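Long-range contacts in fiber (Bovine adenovirus 4, PDB 4UE0), which forms the trimeric fibre of the virion, whose head domain, the part described here, probably attaches the virus to a receptor on the host cell: residues Val14-Phe19 / Ser47-Ile52; Phe19-Gly24 / Ser41-Thr46; Tyr36-Ser41 / Ser58-Ile63; Ile52-Asp57 / Ile97-Ser102. All coordinates share one frame; numbering follows the deposited sequence. Where two conformers were deposited one is given.

Interaction 1 (Val14-Phe19 / Ser47-Ile52); sequences VGFMDF and SDVTTI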
loop_
_atom_site.group_PDB
_atom_site.type_symbol
_atom_site.label_atom_id
_atom_site.label_comp_id
_atom_site.label_asym_id
_atom_site.label_seq_id
_atom_site.Cartn_x
_atom_site.Cartn_y
_atom_site.Cartn_z
ATOM N N VAL A 14 1.650 -18.242 8.890
ATOM C CA VAL A 14 0.517 -18.817 9.614
ATOM C C VAL A 14 -0.229 -19.766 8.696
ATOM O O VAL A 14 -0.737 -19.347 7.658
ATOM C CB VAL A 14 -0.453 -17.707 10.061
ATOM C CG1 VAL A 14 -1.646 -18.282 10.819
ATOM C CG2 VAL A 14 0.267 -16.692 10.929
ATOM N N GLY A 15 -0.319 -21.030 9.095
ATOM C CA GLY A 15 -1.246 -21.953 8.459
ATOM C C GLY A 15 -2.622 -21.793 9.086
ATOM O O GLY A 15 -2.774 -21.901 10.295
ATOM N N PHE A 16 -3.627 -21.504 8.276
ATOM C CA PHE A 16 -4.976 -21.308 8.778
ATOM C C PHE A 16 -5.908 -22.034 7.851
ATOM O O PHE A 16 -5.934 -21.776 6.657
ATOM C CB PHE A 16 -5.364 -19.840 8.838
ATOM C CG PHE A 16 -6.671 -19.600 9.535
ATOM C CD1 PHE A 16 -6.741 -19.640 10.906
ATOM C CD2 PHE A 16 -7.813 -19.355 8.825
ATOM C CE1 PHE A 16 -7.938 -19.454 11.561
ATOM C CE2 PHE A 16 -9.018 -19.160 9.472
ATOM C CZ PHE A 16 -9.070 -19.205 10.874
ATOM N N MET A 17 -6.603 -22.947 8.517
ATOM C CA MET A 17 -7.225 -24.019 7.889
ATOM C C MET A 17 -6.155 -24.535 6.916
ATOM O O MET A 17 -4.999 -24.793 7.350
ATOM C CB MET A 17 -8.537 -23.512 7.307
ATOM C CG MET A 17 -9.339 -22.740 8.387
ATOM S SD MET A 17 -10.097 -23.713 9.743
ATOM C CE MET A 17 -10.060 -22.721 11.244
ATOM N N ASP A 18 -6.544 -24.630 5.637
ATOM C CA ASP A 18 -5.839 -25.305 4.578
ATOM C C ASP A 18 -5.095 -24.295 3.685
ATOM O O ASP A 18 -4.787 -24.625 2.539
ATOM C CB ASP A 18 -6.910 -26.083 3.782
ATOM C CG ASP A 18 -6.357 -27.234 2.953
ATOM O OD1 ASP A 18 -5.267 -27.782 3.233
ATOM O OD2 ASP A 18 -7.044 -27.534 1.954
ATOM N N PHE A 19 -4.793 -23.086 4.182
ATOM C CA PHE A 19 -4.009 -22.125 3.402
ATOM C C PHE A 19 -3.000 -21.419 4.317
ATOM O O PHE A 19 -2.962 -21.636 5.546
ATOM C CB PHE A 19 -4.907 -21.167 2.590
ATOM C CG PHE A 19 -5.755 -20.235 3.428
ATOM C CD1 PHE A 19 -7.021 -20.622 3.869
ATOM C CD2 PHE A 19 -5.297 -18.955 3.777
ATOM C CE1 PHE A 19 -7.820 -19.768 4.617
ATOM C CE2 PHE A 19 -6.093 -18.105 4.527
ATOM C CZ PHE A 19 -7.332 -18.531 4.973
ATOM N N SER A 47 -11.830 -20.768 1.552
ATOM C CA SER A 47 -13.194 -20.749 2.065
ATOM C C SER A 47 -13.549 -19.290 2.352
ATOM O O SER A 47 -12.704 -18.406 2.306
ATOM C CB SER A 47 -13.355 -21.609 3.317
ATOM O OG SER A 47 -12.595 -21.114 4.398
ATOM N N ASP A 48 -14.816 -19.062 2.646
ATOM C CA ASP A 48 -15.351 -17.725 2.817
ATOM C C ASP A 48 -15.103 -17.218 4.224
ATOM O O ASP A 48 -16.019 -16.898 4.958
ATOM C CB ASP A 48 -16.833 -17.681 2.437
ATOM C CG ASP A 48 -17.709 -18.521 3.343
ATOM O OD1 ASP A 48 -17.210 -19.505 3.934
ATOM O OD2 ASP A 48 -18.926 -18.184 3.460
ATOM N N VAL A 49 -13.842 -17.109 4.585
ATOM C CA VAL A 49 -13.463 -16.667 5.906
ATOM C C VAL A 49 -13.708 -15.184 6.128
ATOM O O VAL A 49 -13.591 -14.344 5.216
ATOM C CB VAL A 49 -12.018 -16.988 6.285
ATOM C CG1 VAL A 49 -11.723 -18.467 6.202
ATOM C CG2 VAL A 49 -11.063 -16.219 5.450
ATOM N N THR A 50 -14.058 -14.877 7.375
ATOM C CA THR A 50 -14.152 -13.511 7.841
ATOM C C THR A 50 -13.052 -13.187 8.829
ATOM O O THR A 50 -12.760 -12.014 9.049
ATOM C CB THR A 50 -15.520 -13.215 8.497
ATOM O OG1 THR A 50 -15.791 -14.170 9.526
ATOM C CG2 THR A 50 -16.606 -13.304 7.481
ATOM N N THR A 51 -12.487 -14.195 9.466
ATOM C CA THR A 51 -11.484 -13.985 10.510
ATOM C C THR A 51 -10.379 -15.012 10.388
ATOM O O THR A 51 -10.666 -16.197 10.193
ATOM C CB THR A 51 -12.085 -14.100 11.934
ATOM O OG1 THR A 51 -13.278 -13.305 12.037
ATOM C CG2 THR A 51 -11.077 -13.722 12.995
ATOM N N ILE A 52 -9.134 -14.557 10.466
ATOM C CA ILE A 52 -7.975 -15.421 10.597
ATOM C C ILE A 52 -7.365 -15.128 11.950
ATOM O O ILE A 52 -7.110 -13.977 12.276
ATOM C CB ILE A 52 -6.941 -15.157 9.491
ATOM C CG1 ILE A 52 -7.524 -15.514 8.127
ATOM C CG2 ILE A 52 -5.672 -15.924 9.756
ATOM C CD1 ILE A 52 -6.656 -15.067 6.957
#

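Interaction 2 (Phe19-Gly24 / Ser41-Thr46); sequences FIIALG and SQFMPT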
loop_
_atom_site.group_PDB
_atom_site.type_symbol
_atom_site.label_atom_id
_atom_site.label_comp_id
_atom_site.label_asym_id
_atom_site.label_seq_id
_atom_site.Cartn_x
_atom_site.Cartn_y
_atom_site.Cartn_z
ATOM N N PHE A 19 -4.793 -23.086 4.182
ATOM C CA PHE A 19 -4.009 -22.125 3.402
ATOM C C PHE A 19 -3.000 -21.419 4.317
ATOM O O PHE A 19 -2.962 -21.636 5.546
ATOM C CB PHE A 19 -4.907 -21.167 2.590
ATOM C CG PHE A 19 -5.755 -20.235 3.428
ATOM C CD1 PHE A 19 -7.021 -20.622 3.869
ATOM C CD2 PHE A 19 -5.297 -18.955 3.777
ATOM C CE1 PHE A 19 -7.820 -19.768 4.617
ATOM C CE2 PHE A 19 -6.093 -18.105 4.527
ATOM C CZ PHE A 19 -7.332 -18.531 4.973
ATOM N N ILE A 20 -2.122 -20.628 3.706
ATOM C CA ILE A 20 -1.010 -19.920 4.378
ATOM C C ILE A 20 -1.206 -18.435 4.199
ATOM O O ILE A 20 -1.564 -17.968 3.112
ATOM C CB ILE A 20 0.365 -20.229 3.669
ATOM C CG1 ILE A 20 0.827 -21.637 3.982
ATOM C CG2 ILE A 20 1.490 -19.235 4.043
ATOM C CD1 ILE A 20 1.324 -21.856 5.396
ATOM N N ILE A 21 -0.909 -17.696 5.269
ATOM C CA ILE A 21 -0.667 -16.271 5.163
ATOM C C ILE A 21 0.703 -15.991 5.742
ATOM O O ILE A 21 1.193 -16.729 6.609
ATOM C CB ILE A 21 -1.701 -15.390 5.848
ATOM C CG1 ILE A 21 -1.706 -15.535 7.352
ATOM C CG2 ILE A 21 -3.041 -15.604 5.234
ATOM C CD1 ILE A 21 -2.408 -14.376 8.019
ATOM N N ALA A 22 1.363 -14.972 5.203
ATOM C CA ALA A 22 2.723 -14.654 5.624
ATOM C C ALA A 22 2.791 -13.191 6.032
ATOM O O ALA A 22 2.575 -12.293 5.213
ATOM C CB ALA A 22 3.736 -14.980 4.543
ATOM N N LEU A 23 3.079 -12.991 7.312
ATOM C CA LEU A 23 3.132 -11.674 7.950
ATOM C C LEU A 23 4.551 -11.231 8.209
ATOM O O LEU A 23 5.411 -12.047 8.543
ATOM C CB LEU A 23 2.382 -11.704 9.269
ATOM C CG LEU A 23 0.915 -12.118 9.201
ATOM C CD1 LEU A 23 0.367 -12.402 10.603
ATOM C CD2 LEU A 23 0.127 -11.021 8.525
ATOM N N GLY A 24 4.769 -9.941 8.041
ATOM C CA GLY A 24 6.016 -9.298 8.409
ATOM C C GLY A 24 5.704 -8.167 9.340
ATOM O O GLY A 24 4.626 -7.561 9.278
ATOM N N SER A 41 1.702 -10.665 2.821
ATOM C CA SER A 41 1.778 -10.967 1.392
ATOM C C SER A 41 0.421 -11.354 0.835
ATOM O O SER A 41 -0.514 -11.671 1.603
ATOM C CB SER A 41 2.800 -12.074 1.127
ATOM O OG SER A 41 4.126 -11.652 1.387
ATOM N N GLN A 42 0.262 -11.337 -0.487
ATOM C CA GLN A 42 -0.944 -11.873 -1.072
ATOM C C GLN A 42 -1.170 -13.323 -0.617
ATOM O O GLN A 42 -0.238 -14.054 -0.315
ATOM C CB GLN A 42 -0.907 -11.779 -2.588
ATOM C CG GLN A 42 0.140 -12.654 -3.244
ATOM C CD GLN A 42 0.224 -12.379 -4.726
ATOM O OE1 GLN A 42 0.405 -11.237 -5.154
ATOM N NE2 GLN A 42 0.063 -13.411 -5.528
ATOM N N PHE A 43 -2.438 -13.703 -0.558
ATOM C CA PHE A 43 -2.777 -15.055 -0.165
ATOM C C PHE A 43 -4.080 -15.462 -0.815
ATOM O O PHE A 43 -4.880 -14.629 -1.244
ATOM C CB PHE A 43 -2.867 -15.194 1.355
ATOM C CG PHE A 43 -4.017 -14.442 1.986
ATOM C CD1 PHE A 43 -3.899 -13.080 2.240
ATOM C CD2 PHE A 43 -5.195 -15.070 2.305
ATOM C CE1 PHE A 43 -4.940 -12.366 2.804
ATOM C CE2 PHE A 43 -6.245 -14.360 2.860
ATOM C CZ PHE A 43 -6.116 -13.005 3.098
ATOM N N MET A 44 -4.306 -16.773 -0.841
ATOM C CA MET A 44 -5.476 -17.339 -1.499
ATOM C C MET A 44 -6.286 -18.129 -0.465
ATOM O O MET A 44 -5.976 -19.295 -0.149
ATOM C CB MET A 44 -5.192 -18.225 -2.695
ATOM C CG MET A 44 -6.488 -18.623 -3.370
ATOM S SD MET A 44 -6.182 -19.670 -4.795
ATOM C CE MET A 44 -5.826 -18.419 -6.030
ATOM N N PRO A 45 -7.332 -17.522 0.095
ATOM C CA PRO A 45 -8.177 -18.261 1.008
ATOM C C PRO A 45 -8.943 -19.335 0.242
ATOM O O PRO A 45 -9.316 -19.135 -0.914
ATOM C CB PRO A 45 -9.115 -17.182 1.561
ATOM C CG PRO A 45 -9.264 -16.215 0.445
ATOM C CD PRO A 45 -7.892 -16.180 -0.202
ATOM N N THR A 46 -9.259 -20.433 0.906
ATOM C CA THR A 46 -9.935 -21.562 0.276
ATOM C C THR A 46 -11.384 -21.701 0.723
ATOM O O THR A 46 -12.069 -22.637 0.317
ATOM C CB THR A 46 -9.173 -22.866 0.607
ATOM O OG1 THR A 46 -9.052 -22.963 2.025
ATOM C CG2 THR A 46 -7.782 -22.843 0.009
HETATM O O HOH W 1 -2.135 -18.369 0.418
HETATM O O HOH W 2 0.693 -16.544 1.336
HETATM O O HOH W 3 0.431 -14.162 2.701
#

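Interaction 3 (Tyr36-Ser41 / Ser58-Ile63); sequences YILNCS and SGLESI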
loop_
_atom_site.group_PDB
_atom_site.type_symbol
_atom_site.label_atom_id
_atom_site.label_comp_id
_atom_site.label_asym_id
_atom_site.label_seq_id
_atom_site.Cartn_x
_atom_site.Cartn_y
_atom_site.Cartn_z
ATOM N N TYR A 36 5.153 1.327 13.975
ATOM C CA TYR A 36 4.835 -0.097 14.073
ATOM C C TYR A 36 4.202 -0.485 12.751
ATOM O O TYR A 36 3.156 0.049 12.385
ATOM C CB TYR A 36 3.873 -0.359 15.226
ATOM C CG TYR A 36 4.466 0.051 16.542
ATOM C CD1 TYR A 36 5.297 -0.807 17.220
ATOM C CD2 TYR A 36 4.242 1.314 17.070
ATOM C CE1 TYR A 36 5.903 -0.440 18.410
ATOM C CE2 TYR A 36 4.832 1.696 18.271
ATOM C CZ TYR A 36 5.658 0.807 18.936
ATOM O OH TYR A 36 6.243 1.162 20.117
ATOM N N ILE A 37 4.853 -1.394 12.028
ATOM C CA ILE A 37 4.434 -1.803 10.683
ATOM C C ILE A 37 4.050 -3.279 10.723
ATOM O O ILE A 37 4.798 -4.111 11.253
ATOM C CB ILE A 37 5.556 -1.551 9.652
ATOM C CG1 ILE A 37 5.777 -0.045 9.476
ATOM C CG2 ILE A 37 5.225 -2.180 8.310
ATOM C CD1 ILE A 37 7.133 0.326 8.932
ATOM N N LEU A 38 2.905 -3.583 10.125
ATOM C CA LEU A 38 2.463 -4.956 9.927
ATOM C C LEU A 38 2.127 -5.131 8.459
ATOM O O LEU A 38 1.331 -4.363 7.918
ATOM C CB LEU A 38 1.214 -5.271 10.761
ATOM C CG LEU A 38 0.677 -6.698 10.661
ATOM C CD1 LEU A 38 1.688 -7.739 11.105
ATOM C CD2 LEU A 38 -0.610 -6.846 11.465
ATOM N N ASN A 39 2.699 -6.141 7.821
ATOM C CA ASN A 39 2.272 -6.430 6.500
ATOM C C ASN A 39 2.011 -7.871 6.237
ATOM O O ASN A 39 2.335 -8.737 7.020
ATOM C CB ASN A 39 3.210 -5.848 5.518
ATOM C CG ASN A 39 4.577 -6.353 5.678
ATOM O OD1 ASN A 39 4.809 -7.543 5.956
ATOM N ND2 ASN A 39 5.533 -5.442 5.558
ATOM N N CYS A 40 1.352 -8.093 5.124
ATOM C CA CYS A 40 0.944 -9.416 4.728
ATOM C C CYS A 40 1.109 -9.553 3.240
ATOM O O CYS A 40 0.694 -8.687 2.479
ATOM C CB CYS A 40 -0.523 -9.590 5.111
ATOM S SG CYS A 40 -1.173 -11.265 5.013
ATOM N N SER A 41 1.702 -10.665 2.821
ATOM C CA SER A 41 1.778 -10.967 1.392
ATOM C C SER A 41 0.421 -11.354 0.835
ATOM O O SER A 41 -0.514 -11.671 1.603
ATOM C CB SER A 41 2.800 -12.074 1.127
ATOM O OG SER A 41 4.126 -11.652 1.387
ATOM N N SER A 58 6.641 -14.034 20.067
ATOM C CA SER A 58 7.175 -12.852 20.757
ATOM C C SER A 58 7.387 -11.636 19.837
ATOM O O SER A 58 7.066 -10.479 20.210
ATOM C CB SER A 58 8.509 -13.223 21.415
ATOM O OG SER A 58 9.488 -13.602 20.442
ATOM N N GLY A 59 7.952 -11.907 18.655
ATOM C CA GLY A 59 8.273 -10.852 17.708
ATOM C C GLY A 59 7.008 -10.096 17.334
ATOM O O GLY A 59 6.904 -8.881 17.468
ATOM N N LEU A 60 6.009 -10.831 16.892
ATOM C CA LEU A 60 4.804 -10.198 16.407
ATOM C C LEU A 60 4.040 -9.504 17.524
ATOM O O LEU A 60 3.451 -8.419 17.354
ATOM C CB LEU A 60 3.949 -11.255 15.757
ATOM C CG LEU A 60 2.812 -10.796 14.900
ATOM C CD1 LEU A 60 3.182 -9.729 13.865
ATOM C CD2 LEU A 60 2.292 -12.034 14.214
ATOM N N GLU A 61 4.022 -10.127 18.691
ATOM C CA GLU A 61 3.309 -9.515 19.785
ATOM C C GLU A 61 3.889 -8.124 20.085
ATOM O O GLU A 61 3.161 -7.273 20.602
ATOM C CB GLU A 61 3.375 -10.358 21.043
ATOM C CG GLU A 61 2.380 -11.497 21.156
ATOM C CD GLU A 61 2.390 -12.106 22.547
ATOM O OE1 GLU A 61 3.434 -12.672 22.922
ATOM O OE2 GLU A 61 1.379 -12.009 23.268
ATOM N N SER A 62 5.184 -7.905 19.785
ATOM C CA SER A 62 5.875 -6.669 20.171
ATOM C C SER A 62 5.342 -5.419 19.475
ATOM O O SER A 62 5.631 -4.310 19.938
ATOM C CB SER A 62 7.405 -6.811 19.985
ATOM O OG SER A 62 7.853 -6.790 18.623
ATOM N N ILE A 63 4.586 -5.569 18.384
ATOM C CA ILE A 63 4.110 -4.396 17.673
ATOM C C ILE A 63 2.738 -3.937 18.188
ATOM O O ILE A 63 2.232 -2.877 17.769
ATOM C CB ILE A 63 4.072 -4.590 16.126
ATOM C CG1 ILE A 63 2.975 -5.582 15.701
ATOM C CG2 ILE A 63 5.440 -4.979 15.574
ATOM C CD1 ILE A 63 2.693 -5.580 14.229
#

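Interaction 4 (Ile52-Asp57 / Ile97-Ser102); sequences IYFQAD and ISINFS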
loop_
_atom_site.group_PDB
_atom_site.type_symbol
_atom_site.label_atom_id
_atom_site.label_comp_id
_atom_site.label_asym_id
_atom_site.label_seq_id
_atom_site.Cartn_x
_atom_site.Cartn_y
_atom_site.Cartn_z
ATOM N N ILE A 52 -9.134 -14.557 10.466
ATOM C CA ILE A 52 -7.975 -15.421 10.597
ATOM C C ILE A 52 -7.365 -15.128 11.950
ATOM O O ILE A 52 -7.110 -13.977 12.276
ATOM C CB ILE A 52 -6.941 -15.157 9.491
ATOM C CG1 ILE A 52 -7.524 -15.514 8.127
ATOM C CG2 ILE A 52 -5.672 -15.924 9.756
ATOM C CD1 ILE A 52 -6.656 -15.067 6.957
ATOM N N TYR A 53 -7.173 -16.166 12.761
ATOM C CA TYR A 53 -6.620 -15.982 14.096
ATOM C C TYR A 53 -5.525 -17.011 14.334
ATOM O O TYR A 53 -5.486 -18.071 13.699
ATOM C CB TYR A 53 -7.728 -16.093 15.155
ATOM C CG TYR A 53 -8.463 -17.377 15.104
ATOM C CD1 TYR A 53 -7.900 -18.553 15.606
ATOM C CD2 TYR A 53 -9.692 -17.457 14.492
ATOM C CE1 TYR A 53 -8.541 -19.747 15.483
ATOM C CE2 TYR A 53 -10.366 -18.666 14.416
ATOM C CZ TYR A 53 -9.773 -19.819 14.907
ATOM O OH TYR A 53 -10.430 -21.033 14.797
ATOM N N PHE A 54 -4.655 -16.713 15.275
ATOM C CA PHE A 54 -3.540 -17.566 15.584
ATOM C C PHE A 54 -2.865 -17.053 16.848
ATOM O O PHE A 54 -3.102 -15.936 17.301
ATOM C CB PHE A 54 -2.541 -17.607 14.409
ATOM C CG PHE A 54 -1.981 -16.263 14.049
ATOM C CD1 PHE A 54 -2.681 -15.402 13.200
ATOM C CD2 PHE A 54 -0.765 -15.861 14.569
ATOM C CE1 PHE A 54 -2.166 -14.166 12.891
ATOM C CE2 PHE A 54 -0.242 -14.639 14.262
ATOM C CZ PHE A 54 -0.936 -13.791 13.424
ATOM N N GLN A 55 -1.997 -17.884 17.385
ATOM C CA GLN A 55 -1.267 -17.540 18.589
ATOM C C GLN A 55 0.057 -16.913 18.173
ATOM O O GLN A 55 0.814 -17.468 17.363
ATOM C CB GLN A 55 -1.094 -18.766 19.477
ATOM C CG GLN A 55 -0.745 -18.469 20.920
ATOM C CD GLN A 55 -0.771 -19.731 21.756
ATOM O OE1 GLN A 55 -1.070 -20.823 21.256
ATOM N NE2 GLN A 55 -0.463 -19.592 23.032
ATOM N N ALA A 56 0.318 -15.733 18.723
ATOM C CA ALA A 56 1.448 -14.937 18.296
ATOM C C ALA A 56 2.681 -15.387 18.961
ATOM O O ALA A 56 2.655 -15.795 20.117
ATOM C CB ALA A 56 1.239 -13.473 18.615
ATOM N N ASP A 57 3.755 -15.239 18.197
ATOM C CA ASP A 57 5.124 -15.320 18.662
ATOM C C ASP A 57 5.536 -13.988 19.326
ATOM O O ASP A 57 4.895 -12.932 19.148
ATOM C CB ASP A 57 6.032 -15.603 17.446
ATOM C CG ASP A 57 5.750 -14.647 16.260
ATOM O OD1 ASP A 57 4.738 -14.811 15.559
ATOM O OD2 ASP A 57 6.551 -13.733 16.053
ATOM N N ILE A 97 -3.756 -13.248 18.071
ATOM C CA ILE A 97 -3.954 -12.216 17.059
ATOM C C ILE A 97 -5.136 -12.593 16.180
ATOM O O ILE A 97 -5.239 -13.746 15.724
ATOM C CB ILE A 97 -2.676 -12.032 16.224
ATOM C CG1 ILE A 97 -1.556 -11.570 17.162
ATOM C CG2 ILE A 97 -2.910 -11.040 15.075
ATOM C CD1 ILE A 97 -0.216 -11.310 16.529
ATOM N N SER A 98 -6.026 -11.624 15.942
ATOM C CA SER A 98 -7.167 -11.775 15.065
ATOM C C SER A 98 -7.090 -10.752 13.931
ATOM O O SER A 98 -6.929 -9.556 14.174
ATOM C CB SER A 98 -8.455 -11.572 15.853
ATOM O OG SER A 98 -8.606 -12.577 16.840
ATOM N N ILE A 99 -7.217 -11.278 12.715
ATOM C CA ILE A 99 -7.297 -10.503 11.488
ATOM C C ILE A 99 -8.737 -10.622 11.023
ATOM O O ILE A 99 -9.173 -11.691 10.593
ATOM C CB ILE A 99 -6.336 -11.055 10.402
ATOM C CG1 ILE A 99 -4.880 -11.047 10.890
ATOM C CG2 ILE A 99 -6.459 -10.235 9.119
ATOM C CD1 ILE A 99 -3.929 -11.826 10.026
ATOM N N ASN A 100 -9.467 -9.522 11.116
ATOM C CA ASN A 100 -10.874 -9.500 10.762
ATOM C C ASN A 100 -11.088 -8.769 9.476
ATOM O O ASN A 100 -10.665 -7.610 9.340
ATOM C CB ASN A 100 -11.703 -8.870 11.873
ATOM C CG ASN A 100 -12.106 -9.885 12.890
ATOM O OD1 ASN A 100 -12.980 -10.726 12.622
ATOM N ND2 ASN A 100 -11.504 -9.832 14.057
ATOM N N PHE A 101 -11.740 -9.420 8.541
ATOM C CA PHE A 101 -12.126 -8.824 7.249
ATOM C C PHE A 101 -13.528 -8.253 7.375
ATOM O O PHE A 101 -14.385 -8.850 8.024
ATOM C CB PHE A 101 -12.015 -9.877 6.140
ATOM C CG PHE A 101 -10.619 -10.368 5.982
ATOM C CD1 PHE A 101 -9.702 -9.668 5.228
ATOM C CD2 PHE A 101 -10.192 -11.492 6.657
ATOM C CE1 PHE A 101 -8.394 -10.087 5.133
ATOM C CE2 PHE A 101 -8.881 -11.908 6.556
ATOM C CZ PHE A 101 -7.980 -11.202 5.811
ATOM N N SER A 102 -13.781 -7.152 6.694
ATOM C CA SER A 102 -15.058 -6.467 6.810
ATOM C C SER A 102 -16.221 -7.298 6.317
ATOM O O SER A 102 -17.356 -7.113 6.772
ATOM C CB SER A 102 -14.970 -5.148 6.064
ATOM O OG SER A 102 -14.538 -5.322 4.726
#

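Interaction 1 (Val14-Phe19 / Ser47-Ile52)
Phe16 and Ile52 approach to 6.9 Å between their CA atoms, where a tight turn on one sheet of the fibre head meets the first residues of a strand that is outermost, within the chain, in the other. That turn is a type II' beta turn from Phe16 to Phe19, closing a hairpin between strands 8-16 and 19-29; its bonds are Phe16 N to Phe19 O at 2.8 Å and Phe19 N to Phe16 O at 3.0 Å. No hydrogen bond crosses to residues 47-52, so the two antiparallel sheets are held together here by side chains, as expected of a beta sandwich. Phe16 and Ile52 make the main contact. With its CG opposite the backbone N (chi1 -172°), the Phe16 ring reaches out and lays one face on Ile52, whose CA sits over the ring centre 4.0 Å from the centroid, a CH-pi contact only 12° off the normal. Ile52 CG2 packs on the same ring near Phe16 CG, at 3.8 Å. Val49 takes the rim instead, its CG1 lying near the ring plane of both Phe16 and Phe19 and so bridging the two aromatics. Outside the segments, Tyr53 meets Phe16 in a T-shaped pair, and Ile21 packs on Ile52 from strand 19-29. The side chains of Phe19 and Ile52 approach each other from opposite directions, and Ile52 CD1 lies in the plane of the Phe19 ring, 3.9 Å from CE2.

Interaction 2 (Phe19-Gly24 / Ser41-Thr46)
Ile20 O is gripped through water: water 1 donates to it at 2.8 Å and accepts from Met44 N at 3.0 Å, while water 2 lies 3.2 Å from Ile20 O in a less certain bond. Water 3 accepts a hydrogen bond from Ala22 N at 2.8 Å. The one direct rung is Ser41 N to Ala22 O, 3.0 Å long and nearly straight at 164°. Residues 41-46 thus run against strand 19-24 much as another antiparallel strand would, with water 1 as a bridge and waters 2 and 3 near Gln42 O in less certain bonds. Phe43 CG lies between its backbone N and carbonyl carbon (chi1 67°), which sets the ring beside Ile21, whose CG2 branch rests on a face of it, 3.6 Å from CG. Pro45 offers its CA to the centre of a Phe19 ring face, 3.8 Å from the centroid, and Phe19 CE2 touches Phe43 CD2 at 3.9 Å. Thr46 N is buried here without a polar partner. The loop leaves strand 34-40, the sheet neighbour of 19-29, and sends Phe43 across to Phe101 of strand 96-101; at its start, Ser41 OG is hydrogen-bonded to Ser117 and Thr119 on strand 114-120 of the second subunit.

Interaction 3 (Tyr36-Ser41 / Ser58-Ile63)
Leu38 and Leu60 both carry CG opposite the backbone N (chi1 -179° and -166°), which extends each side chain toward the other until their CD1 methyls meet at 3.7 Å, the two side chains crossing at about a right angle. Ile63 uses another torsion: its CG1 lies between the backbone N and the carbonyl carbon (chi1 70°), and CD1 at the end of that branch packs on Leu38 CB at 3.8 Å. Leu38 is therefore touched at its base and its CD1 by Ile63 and at CD1 by Leu60. Tyr36, two residues earlier on the same side of the strand, covers the other end of Ile63, with its ring carbon CD1 4.1 Å from Ile63 CB and 3.7 Å from Ile63 O, met obliquely. The short helical segment is braced from within by Ser62, whose OG donates to Gly59 O at 2.6 Å in the carbonyl plane; Ser62 N donates to the same oxygen at 3.0 Å. Asp57 OD2 caps the helix at Leu60 N. Helix 58-61, following strand 51-55, thus lies against strand 34-40, which runs between strands 19-29 and 114-120 in its sheet: Leu60 also packs on Trp25 of strand 19-29, while Tyr36 and Ile63 both reach Phe70 on strand 70-77 of the other sheet.

Interaction 4 (Ile52-Asp57 / Ile97-Ser102)
Ile52 and Ile99, and then Phe54 and Ile97, form two hydrogen-bonded pairs of an antiparallel beta ladder, at what is, within the chain, the edge of one sheet of the sandwich-like fibre head. The axes of strands 52-55 and 97-101 run 4.7 Å apart at 173°. Ile52 N donates to Ile99 O at 2.9 Å and Ile99 N returns to Ile52 O at 2.7 Å, the straightest of the rungs at 169°; Phe54 N to Ile97 O, at 3.1 Å, and Ile97 N to Phe54 O, at 2.9 Å, are more bent. Between them Tyr53 and Ser98 make the non-hydrogen-bonded pair, with side chains on the outer face. The inner face belongs to Ile52, Phe54, Ile97 and Ile99. Phe54 has its CG between the backbone N and the carbonyl carbon (chi1 59°), which lays the ring alongside Ile97: one face receives Ile97 CB, 3.7 Å from CZ, while Ile99 CD1 sits at the ring edge. Further along, Ile52 CD1 meets the edge of Phe101 at CE2, 3.9 Å away. Around this lie further partners: Leu60 of helix 58-61 packs on both Phe54 and Ile97, Asp57 forms a salt bridge with Arg12 on strand 8-16, and Asn100 is hydrogen-bonded to Thr51. Where the chain leaves the ladder packing is tight: Ala56 CB and Ile97 CD1 are just 3.3 Å apart.

Together the four contacts illustrate how a small beta domain joins two antiparallel sheets, a connecting loop and a short helix. Interactions 1 and 2, their centres about 8 Å apart, share Phe19 and the sheet of strands 8-16, 19-29, 34-40 and 114-120; interaction 4, about 10 Å from interaction 1 centre to centre, shares Ile52 with it and pairs strands of the opposing sheet. Interaction 3 lies about 18 Å from interaction 1, again between centres. Along the chain interaction 2 falls within the span of interaction 1, interaction 3 crosses the other three, and interaction 4 begins where interaction 1 ends. Contacts between Leu23 and Phe54, Ile21 and Ile99, and Leu60 and Ile97 merge them into one continuous core, while Ser41, common to interactions 2 and 3, reaches a neighbouring subunit.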